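PDB 5UAM: ulvan Lyase-PL25 from Pseudoalteromonas sp. PLSV, which cleaves ulvan, the sulfated polysaccharide of green seaweed cell walls, as a beta-propeller lyase of polysaccharide lyase family 25. Local coordinates for residues V204-R212 / V282-A290; L406-S416 / Q427-S435. All coordinates share one frame; numbering follows the deposited sequence. Where two conformers were deposited one is given.

How the contacts relate
Contact 1 (204-212 with 282-290) closes before contact 2 (406-416 with 427-435) opens, and the two lie on opposite sides of the chain's centre, their own centres about 36 Å apart and their nearest atoms about 19 Å. They share no strand. In contact 1 a loop leading into helix 287-293 packs beside strand 204-211, part of a large antiparallel sheet, with the Arg212 side chain about 11 Å from the zinc ion. Contact 2 pairs strands 412-415 and 428-433 in the four-stranded sheet that also holds strand 30-33 from the N-terminal end. The first is thus packing against one flank of the propeller, the second part of the blade that closes its ring.

Contact 1. Residues V204-R212 / V282-A290; sequences VSFLKHKRR and VLPVTREVA. With EDO (1,2-ethanediol), chain J.
Val204 and Phe206 both approach one methyl of Leu283: its CD1 lies 4.0 Å from Phe206 CB, while the Phe206 ring turns off to meet Trp273. Between them Ser205 sets its carbonyl O 3.6 Å from Pro284 CB and sends its hydroxyl to Asp187. Two backbone bonds then make a single bridge of Leu207 with Val285: Val285 N donates to Phe206 O and Lys208 N to Val285 O, each at 2.9 Å. Lys208, its CG anti to the backbone N (chi1 178°), runs along the Pro284 ring until NZ bonds O1 of an ethanediol at 2.8 Å; a water links Lys208 O, which also accepts from Trp221, to Arg287 N. Lys210 passes over Thr286 CG2, and its NZ makes a salt bridge to Glu288 OE1 (2.8 Å, on its syn lone pair) and a second to Asp219. Arg212 lays its guanidinium flat on that of Arg287, centres 3.9 Å apart and planes at 3°, a like-charged stack probably eased by the salt bridges of Arg212 to Asp214 and of Arg287 to Asp219. With an alanine in place of Arg212, Asp214 would probably lose its ion-pair mate and the Arg287 guanidinium the group that covers one face. Thr286 OG1 accepts from Val289 N, capping helix 287-293; strand 204-211 runs between strands 188-193 and 217-227, and Leu207 and Val285 pack on Tyr237 and Met264.

Contact 2. Residues L406-S416 / Q427-S435; sequences LRKDNASFAIS and QMLVAEKVS
Phe413 receives Val430 CG1 over one face of its ring, a CH-pi contact with the methyl 3.9 Å from the centroid and 23° off the normal. At the ring edge lie Leu406 O and Lys408 CG, in plane, with Ala431 O and Glu432 CA near that plane. A second flat group, the Glu432 carboxylate, is crossed at about a right angle by the Lys408 chain: OE2 sits 3.5 Å from Lys408 CD, yet 4.9 Å from its NZ, too far for a salt bridge, while OE1 is bonded to Tyr442. The strands carrying Phe413 and Glu432 pair antiparallel, Ser412 with Lys433 and Ala414 with Ala431 as hydrogen-bonded pairs; Ala431 N to Ala414 O measures 2.8 Å. At the far end Ser416 N still donates to Leu429 O, but the return bond uses a side chain: Ser416 OG, set between the backbone N and carbonyl carbon (chi1 69°), accepts from Leu429 N at 3.0 Å, with an N-H...O angle of 164°. Ser416 O is buried without a polar partner, and Met428 CE packs 3.4 Å from it. On the face of Ala414 and Ala431, Lys433 NZ hydrogen-bonds OD1 of Asn36, a residue that probably binds substrate. Strands 412-415, 428-433 and 439-444, completed by strand 30-33, form the blade built from both ends of the chain, the Velcro closure of the propeller ring.

Contact 1. Residues V204-R212 / V282-A290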
loop_
_atom_site.group_PDB
_atom_site.type_symbol
_atom_site.label_atom_id
_atom_site.label_comp_id
_atom_site.label_asym_id
_atom_site.label_seq_id
_atom_site.Cartn_x
_atom_site.Cartn_y
_atom_site.Cartn_z
ATOM N N VAL A 204 5.358 18.409 3.578
ATOM C CA VAL A 204 6.461 18.684 2.663
ATOM C C VAL A 204 6.155 17.959 1.355
ATOM O O VAL A 204 6.006 16.722 1.336
ATOM C CB VAL A 204 7.783 18.164 3.247
ATOM C CG1 VAL A 204 8.929 18.360 2.261
ATOM C CG2 VAL A 204 8.100 18.845 4.556
ATOM N N SER A 205 6.046 18.728 0.260
ATOM C CA SER A 205 5.740 18.157 -1.049
ATOM C C SER A 205 6.979 17.520 -1.664
ATOM O O SER A 205 8.016 18.176 -1.786
ATOM C CB SER A 205 5.231 19.216 -2.025
ATOM O OG SER A 205 3.966 19.707 -1.646
ATOM N N PHE A 206 6.859 16.261 -2.103
ATOM C CA PHE A 206 7.958 15.597 -2.800
ATOM C C PHE A 206 7.654 15.228 -4.249
ATOM O O PHE A 206 8.600 15.026 -5.029
ATOM C CB PHE A 206 8.513 14.389 -2.014
ATOM C CG PHE A 206 7.565 13.225 -1.909
ATOM C CD1 PHE A 206 6.667 13.117 -0.851
ATOM C CD2 PHE A 206 7.578 12.227 -2.865
ATOM C CE1 PHE A 206 5.807 12.049 -0.766
ATOM C CE2 PHE A 206 6.726 11.157 -2.785
ATOM C CZ PHE A 206 5.829 11.067 -1.731
ATOM N N LEU A 207 6.391 15.212 -4.660
ATOM C CA LEU A 207 6.025 15.072 -6.065
ATOM C C LEU A 207 5.019 16.159 -6.402
ATOM O O LEU A 207 4.045 16.353 -5.672
ATOM C CB LEU A 207 5.415 13.713 -6.399
ATOM C CG LEU A 207 6.440 12.575 -6.475
ATOM C CD1 LEU A 207 5.733 11.217 -6.408
ATOM C CD2 LEU A 207 7.266 12.677 -7.744
ATOM N N LYS A 208 5.276 16.870 -7.491
ATOM C CA LYS A 208 4.499 18.037 -7.897
ATOM C C LYS A 208 3.386 17.681 -8.873
ATOM O O LYS A 208 3.640 17.080 -9.922
ATOM C CB LYS A 208 5.443 18.997 -8.616
ATOM C CG LYS A 208 4.792 20.257 -9.168
ATOM C CD LYS A 208 4.377 21.180 -8.034
ATOM C CE LYS A 208 4.070 22.545 -8.580
ATOM N NZ LYS A 208 3.693 23.492 -7.488
ATOM N N HIS A 209 2.174 18.139 -8.580
ATOM C CA HIS A 209 1.113 18.201 -9.576
ATOM C C HIS A 209 1.082 19.595 -10.188
ATOM O O HIS A 209 1.366 20.595 -9.523
ATOM C CB HIS A 209 -0.260 17.877 -8.965
ATOM C CG HIS A 209 -0.988 19.074 -8.433
ATOM N ND1 HIS A 209 -0.728 19.623 -7.191
ATOM C CD2 HIS A 209 -1.958 19.844 -8.983
ATOM C CE1 HIS A 209 -1.509 20.668 -7.001
ATOM N NE2 HIS A 209 -2.269 20.823 -8.071
ATOM N N LYS A 210 0.730 19.665 -11.469
ATOM C CA LYS A 210 0.695 20.927 -12.201
ATOM C C LYS A 210 0.138 20.672 -13.594
ATOM O O LYS A 210 0.092 19.527 -14.051
ATOM C CB LYS A 210 2.083 21.578 -12.328
ATOM C CG LYS A 210 3.154 20.660 -12.971
ATOM C CD LYS A 210 4.445 21.441 -13.200
ATOM C CE LYS A 210 5.600 20.555 -13.630
ATOM N NZ LYS A 210 5.345 19.906 -14.941
ATOM N N ARG A 211 -0.296 21.745 -14.251
ATOM C CA ARG A 211 -0.778 21.626 -15.619
ATOM C C ARG A 211 0.380 21.279 -16.536
ATOM O O ARG A 211 1.478 21.831 -16.414
ATOM C CB ARG A 211 -1.368 22.946 -16.120
ATOM C CG ARG A 211 -2.524 23.524 -15.318
ATOM C CD ARG A 211 -3.852 22.816 -15.558
ATOM N NE ARG A 211 -4.094 22.465 -16.957
ATOM C CZ ARG A 211 -5.155 21.783 -17.380
ATOM N NH1 ARG A 211 -6.094 21.391 -16.522
ATOM N NH2 ARG A 211 -5.281 21.493 -18.667
ATOM N N ARG A 212 0.115 20.392 -17.484
ATOM C CA ARG A 212 1.022 20.210 -18.600
ATOM C C ARG A 212 0.880 21.340 -19.606
ATOM O O ARG A 212 -0.199 21.916 -19.793
ATOM C CB ARG A 212 0.735 18.885 -19.285
ATOM C CG ARG A 212 1.042 17.757 -18.365
ATOM C CD ARG A 212 0.904 16.462 -19.018
ATOM N NE ARG A 212 1.811 16.286 -20.146
ATOM C CZ ARG A 212 2.404 15.137 -20.441
ATOM N NH1 ARG A 212 2.212 14.073 -19.679
ATOM N NH2 ARG A 212 3.185 15.050 -21.514
ATOM N N VAL A 282 15.927 18.514 -6.374
ATOM C CA VAL A 282 15.193 19.616 -5.764
ATOM C C VAL A 282 13.735 19.205 -5.595
ATOM O O VAL A 282 13.131 18.640 -6.511
ATOM C CB VAL A 282 15.299 20.880 -6.631
ATOM C CG1 VAL A 282 14.517 22.022 -6.007
ATOM C CG2 VAL A 282 16.758 21.270 -6.823
ATOM N N LEU A 283 13.165 19.487 -4.419
ATOM C CA LEU A 283 11.768 19.148 -4.192
ATOM C C LEU A 283 10.878 20.353 -4.448
ATOM O O LEU A 283 11.285 21.495 -4.232
ATOM C CB LEU A 283 11.520 18.729 -2.740
ATOM C CG LEU A 283 12.104 17.432 -2.218
ATOM C CD1 LEU A 283 11.343 17.007 -0.977
ATOM C CD2 LEU A 283 12.033 16.353 -3.245
ATOM N N PRO A 284 9.636 20.115 -4.879
ATOM C CA PRO A 284 9.070 18.816 -5.227
ATOM C C PRO A 284 9.534 18.379 -6.602
ATOM O O PRO A 284 9.787 19.244 -7.467
ATOM C CB PRO A 284 7.559 19.090 -5.226
ATOM C CG PRO A 284 7.456 20.496 -5.615
ATOM C CD PRO A 284 8.638 21.194 -4.983
ATOM N N VAL A 285 9.673 17.069 -6.793
ATOM C CA VAL A 285 10.095 16.531 -8.074
ATOM C C VAL A 285 8.970 16.690 -9.086
ATOM O O VAL A 285 7.816 16.319 -8.825
ATOM C CB VAL A 285 10.536 15.072 -7.916
ATOM C CG1 VAL A 285 10.804 14.440 -9.290
ATOM C CG2 VAL A 285 11.755 14.994 -7.021
ATOM N N THR A 286 9.309 17.240 -10.248
ATOM C CA THR A 286 8.378 17.388 -11.355
ATOM C C THR A 286 8.527 16.232 -12.335
ATOM O O THR A 286 9.535 15.526 -12.357
ATOM C CB THR A 286 8.682 18.668 -12.114
ATOM O OG1 THR A 286 10.017 18.569 -12.620
ATOM C CG2 THR A 286 8.556 19.889 -11.212
ATOM N N ARG A 287 7.531 16.095 -13.204
ATOM C CA ARG A 287 7.603 15.084 -14.253
ATOM C C ARG A 287 8.864 15.254 -15.093
ATOM O O ARG A 287 9.525 14.270 -15.439
ATOM C CB ARG A 287 6.354 15.154 -15.133
ATOM C CG ARG A 287 6.285 14.025 -16.185
ATOM C CD ARG A 287 5.252 14.322 -17.245
ATOM N NE ARG A 287 5.824 15.058 -18.365
ATOM C CZ ARG A 287 5.656 16.358 -18.611
ATOM N NH1 ARG A 287 4.918 17.145 -17.821
ATOM N NH2 ARG A 287 6.241 16.883 -19.676
ATOM N N GLU A 288 9.232 16.493 -15.411
ATOM C CA GLU A 288 10.389 16.718 -16.271
ATOM C C GLU A 288 11.670 16.260 -15.591
ATOM O O GLU A 288 12.534 15.642 -16.223
ATOM C CB GLU A 288 10.459 18.199 -16.648
ATOM C CG GLU A 288 9.331 18.638 -17.585
ATOM C CD GLU A 288 8.079 19.159 -16.879
ATOM O OE1 GLU A 288 7.875 18.890 -15.682
ATOM O OE2 GLU A 288 7.309 19.896 -17.542
ATOM N N VAL A 289 11.819 16.558 -14.305
ATOM C CA VAL A 289 12.991 16.088 -13.585
ATOM C C VAL A 289 12.951 14.582 -13.425
ATOM O O VAL A 289 13.987 13.912 -13.524
ATOM C CB VAL A 289 13.100 16.803 -12.232
ATOM C CG1 VAL A 289 14.136 16.097 -11.323
ATOM C CG2 VAL A 289 13.441 18.271 -12.469
ATOM N N ALA A 290 11.774 14.023 -13.126
ATOM C CA ALA A 290 11.671 12.579 -12.953
ATOM C C ALA A 290 12.066 11.841 -14.231
ATOM O O ALA A 290 12.809 10.852 -14.190
ATOM C CB ALA A 290 10.252 12.198 -12.526
HETATM C C1 EDO J . 0.850 22.872 -5.283
HETATM O O1 EDO J . 1.422 22.201 -6.418
HETATM C C2 EDO J . 0.321 24.237 -5.708
HETATM O O2 EDO J . -0.662 24.060 -6.735
HETATM O O HOH W 1 5.152 17.451 -12.275
#

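Contact 2. Residues L406-S416 / Q427-S435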
loop_
_atom_site.group_PDB
_atom_site.type_symbol
_atom_site.label_atom_id
_atom_site.label_comp_id
_atom_site.label_asym_id
_atom_site.label_seq_id
_atom_site.Cartn_x
_atom_site.Cartn_y
_atom_site.Cartn_z
ATOM N N LEU A 406 -2.567 -20.208 0.280
ATOM C CA LEU A 406 -4.012 -20.121 0.446
ATOM C C LEU A 406 -4.659 -20.207 -0.925
ATOM O O LEU A 406 -4.165 -19.609 -1.882
ATOM C CB LEU A 406 -4.414 -18.799 1.136
ATOM C CG LEU A 406 -5.791 -18.781 1.779
ATOM C CD1 LEU A 406 -5.845 -19.688 2.975
ATOM C CD2 LEU A 406 -6.155 -17.362 2.178
ATOM N N ARG A 407 -5.738 -20.984 -1.027
ATOM C CA ARG A 407 -6.454 -21.097 -2.285
ATOM C C ARG A 407 -7.925 -21.252 -1.956
ATOM O O ARG A 407 -8.272 -22.073 -1.106
ATOM C CB ARG A 407 -5.952 -22.306 -3.079
ATOM C CG ARG A 407 -6.510 -22.360 -4.479
ATOM C CD ARG A 407 -5.899 -23.486 -5.315
ATOM N NE ARG A 407 -6.510 -23.496 -6.643
ATOM C CZ ARG A 407 -5.853 -23.459 -7.795
ATOM N NH1 ARG A 407 -6.549 -23.455 -8.923
ATOM N NH2 ARG A 407 -4.521 -23.452 -7.839
ATOM N N LYS A 408 -8.771 -20.433 -2.578
ATOM C CA LYS A 408 -10.208 -20.495 -2.300
ATOM C C LYS A 408 -11.007 -20.472 -3.595
ATOM O O LYS A 408 -10.850 -19.576 -4.422
ATOM C CB LYS A 408 -10.643 -19.347 -1.389
ATOM C CG LYS A 408 -9.934 -19.323 -0.040
ATOM C CD LYS A 408 -10.453 -20.415 0.858
ATOM C CE LYS A 408 -9.741 -20.401 2.184
ATOM N NZ LYS A 408 -10.217 -21.510 3.054
ATOM N N ASP A 409 -11.907 -21.428 -3.740
ATOM C CA ASP A 409 -12.799 -21.441 -4.885
ATOM C C ASP A 409 -13.763 -20.261 -4.816
ATOM O O ASP A 409 -14.184 -19.827 -3.734
ATOM C CB ASP A 409 -13.628 -22.731 -4.901
ATOM C CG ASP A 409 -12.785 -23.980 -4.753
ATOM O OD1 ASP A 409 -11.885 -24.217 -5.584
ATOM O OD2 ASP A 409 -13.036 -24.761 -3.817
ATOM N N ASN A 410 -14.170 -19.786 -5.997
ATOM C CA ASN A 410 -15.273 -18.841 -6.110
ATOM C C ASN A 410 -15.000 -17.561 -5.338
ATOM O O ASN A 410 -15.882 -17.026 -4.666
ATOM C CB ASN A 410 -16.592 -19.486 -5.678
ATOM C CG ASN A 410 -16.822 -20.810 -6.356
ATOM O OD1 ASN A 410 -17.053 -21.846 -5.699
ATOM N ND2 ASN A 410 -16.798 -20.799 -7.678
ATOM N N ALA A 411 -13.783 -17.043 -5.475
ATOM C CA ALA A 411 -13.366 -15.889 -4.699
ATOM C C ALA A 411 -12.228 -15.200 -5.433
ATOM O O ALA A 411 -11.687 -15.714 -6.411
ATOM C CB ALA A 411 -12.877 -16.323 -3.314
ATOM N N SER A 412 -11.872 -14.015 -4.939
ATOM C CA SER A 412 -10.635 -13.349 -5.324
ATOM C C SER A 412 -10.031 -12.768 -4.059
ATOM O O SER A 412 -10.728 -12.526 -3.081
ATOM C CB SER A 412 -10.835 -12.243 -6.367
ATOM O OG SER A 412 -11.620 -11.186 -5.860
ATOM N N PHE A 413 -8.717 -12.570 -4.071
ATOM C CA PHE A 413 -8.022 -12.107 -2.881
ATOM C C PHE A 413 -7.596 -10.652 -3.017
ATOM O O PHE A 413 -7.098 -10.226 -4.064
ATOM C CB PHE A 413 -6.742 -12.911 -2.601
ATOM C CG PHE A 413 -6.960 -14.352 -2.200
ATOM C CD1 PHE A 413 -8.084 -14.739 -1.472
ATOM C CD2 PHE A 413 -6.015 -15.311 -2.487
ATOM C CE1 PHE A 413 -8.270 -16.054 -1.081
ATOM C CE2 PHE A 413 -6.197 -16.649 -2.136
ATOM C CZ PHE A 413 -7.313 -17.023 -1.403
ATOM N N ALA A 414 -7.767 -9.910 -1.942
ATOM C CA ALA A 414 -7.048 -8.669 -1.704
ATOM C C ALA A 414 -5.937 -8.989 -0.721
ATOM O O ALA A 414 -6.161 -9.749 0.229
ATOM C CB ALA A 414 -7.994 -7.623 -1.109
ATOM N N ILE A 415 -4.761 -8.390 -0.916
ATOM C CA ILE A 415 -3.609 -8.675 -0.063
ATOM C C ILE A 415 -2.983 -7.399 0.466
ATOM O O ILE A 415 -3.092 -6.320 -0.129
ATOM C CB ILE A 415 -2.542 -9.533 -0.764
ATOM C CG1 ILE A 415 -2.088 -8.910 -2.090
ATOM C CG2 ILE A 415 -3.113 -10.950 -0.995
ATOM C CD1 ILE A 415 -0.802 -9.548 -2.630
ATOM N N SER A 416 -2.326 -7.525 1.615
ATOM C CA SER A 416 -1.468 -6.475 2.141
ATOM C C SER A 416 -0.049 -6.610 1.592
ATOM O O SER A 416 0.340 -7.629 1.020
ATOM C CB SER A 416 -1.379 -6.559 3.665
ATOM O OG SER A 416 -0.663 -7.709 4.103
ATOM N N GLN A 427 3.314 -13.463 7.635
ATOM C CA GLN A 427 3.960 -12.588 6.670
ATOM C C GLN A 427 3.019 -11.674 5.903
ATOM O O GLN A 427 3.451 -10.626 5.448
ATOM C CB GLN A 427 4.739 -13.431 5.664
ATOM C CG GLN A 427 5.835 -14.222 6.325
ATOM C CD GLN A 427 6.804 -14.782 5.349
ATOM O OE1 GLN A 427 7.444 -14.050 4.573
ATOM N NE2 GLN A 427 6.955 -16.082 5.382
ATOM N N MET A 428 1.763 -12.054 5.698
ATOM C CA MET A 428 0.886 -11.276 4.835
ATOM C C MET A 428 -0.545 -11.471 5.292
ATOM O O MET A 428 -0.907 -12.545 5.776
ATOM C CB MET A 428 1.071 -11.698 3.363
ATOM C CG MET A 428 0.244 -10.913 2.363
ATOM S SD MET A 428 0.540 -11.419 0.644
ATOM C CE MET A 428 2.036 -10.508 0.243
ATOM N N LEU A 429 -1.347 -10.434 5.097
ATOM C CA LEU A 429 -2.792 -10.485 5.314
ATOM C C LEU A 429 -3.516 -10.690 3.994
ATOM O O LEU A 429 -3.084 -10.189 2.943
ATOM C CB LEU A 429 -3.257 -9.194 5.975
ATOM C CG LEU A 429 -2.817 -9.084 7.421
ATOM C CD1 LEU A 429 -2.783 -7.662 7.901
ATOM C CD2 LEU A 429 -3.751 -9.899 8.308
ATOM N N VAL A 430 -4.624 -11.441 4.046
ATOM C CA VAL A 430 -5.377 -11.811 2.857
ATOM C C VAL A 430 -6.854 -11.662 3.180
ATOM O O VAL A 430 -7.296 -12.042 4.270
ATOM C CB VAL A 430 -5.121 -13.284 2.460
ATOM C CG1 VAL A 430 -5.656 -13.561 1.050
ATOM C CG2 VAL A 430 -3.662 -13.635 2.560
ATOM N N ALA A 431 -7.620 -11.136 2.232
ATOM C CA ALA A 431 -9.076 -11.039 2.334
ATOM C C ALA A 431 -9.712 -11.860 1.228
ATOM O O ALA A 431 -9.389 -11.692 0.052
ATOM C CB ALA A 431 -9.512 -9.574 2.221
ATOM N N GLU A 432 -10.628 -12.743 1.608
ATOM C CA GLU A 432 -11.291 -13.653 0.671
ATOM C C GLU A 432 -12.568 -12.970 0.188
ATOM O O GLU A 432 -13.644 -13.102 0.778
ATOM C CB GLU A 432 -11.597 -14.978 1.370
ATOM C CG GLU A 432 -12.322 -16.017 0.542
ATOM C CD GLU A 432 -12.761 -17.194 1.370
ATOM O OE1 GLU A 432 -12.740 -17.096 2.618
ATOM O OE2 GLU A 432 -13.114 -18.220 0.784
ATOM N N LYS A 433 -12.452 -12.204 -0.894
ATOM C CA LYS A 433 -13.591 -11.469 -1.427
ATOM C C LYS A 433 -14.536 -12.420 -2.143
ATOM O O LYS A 433 -14.156 -13.064 -3.128
ATOM C CB LYS A 433 -13.104 -10.403 -2.398
ATOM C CG LYS A 433 -12.189 -9.387 -1.755
ATOM C CD LYS A 433 -11.914 -8.230 -2.680
ATOM C CE LYS A 433 -11.011 -8.631 -3.819
ATOM N NZ LYS A 433 -10.706 -7.477 -4.715
ATOM N N VAL A 434 -15.773 -12.493 -1.658
ATOM C CA VAL A 434 -16.817 -13.296 -2.277
ATOM C C VAL A 434 -17.947 -12.346 -2.636
ATOM O O VAL A 434 -18.228 -12.116 -3.815
ATOM C CB VAL A 434 -17.275 -14.423 -1.342
ATOM C CG1 VAL A 434 -18.328 -15.289 -2.004
ATOM C CG2 VAL A 434 -16.083 -15.266 -0.967
ATOM N N SER A 435 -18.612 -11.789 -1.631
ATOM C CA SER A 435 -19.408 -10.594 -1.855
ATOM C C SER A 435 -18.612 -9.418 -1.329
ATOM O O SER A 435 -17.416 -9.526 -1.065
ATOM C CB SER A 435 -20.764 -10.700 -1.177
ATOM O OG SER A 435 -20.593 -10.670 0.209
HETATM O O HOH W 2 -14.745 -12.319 -5.811
#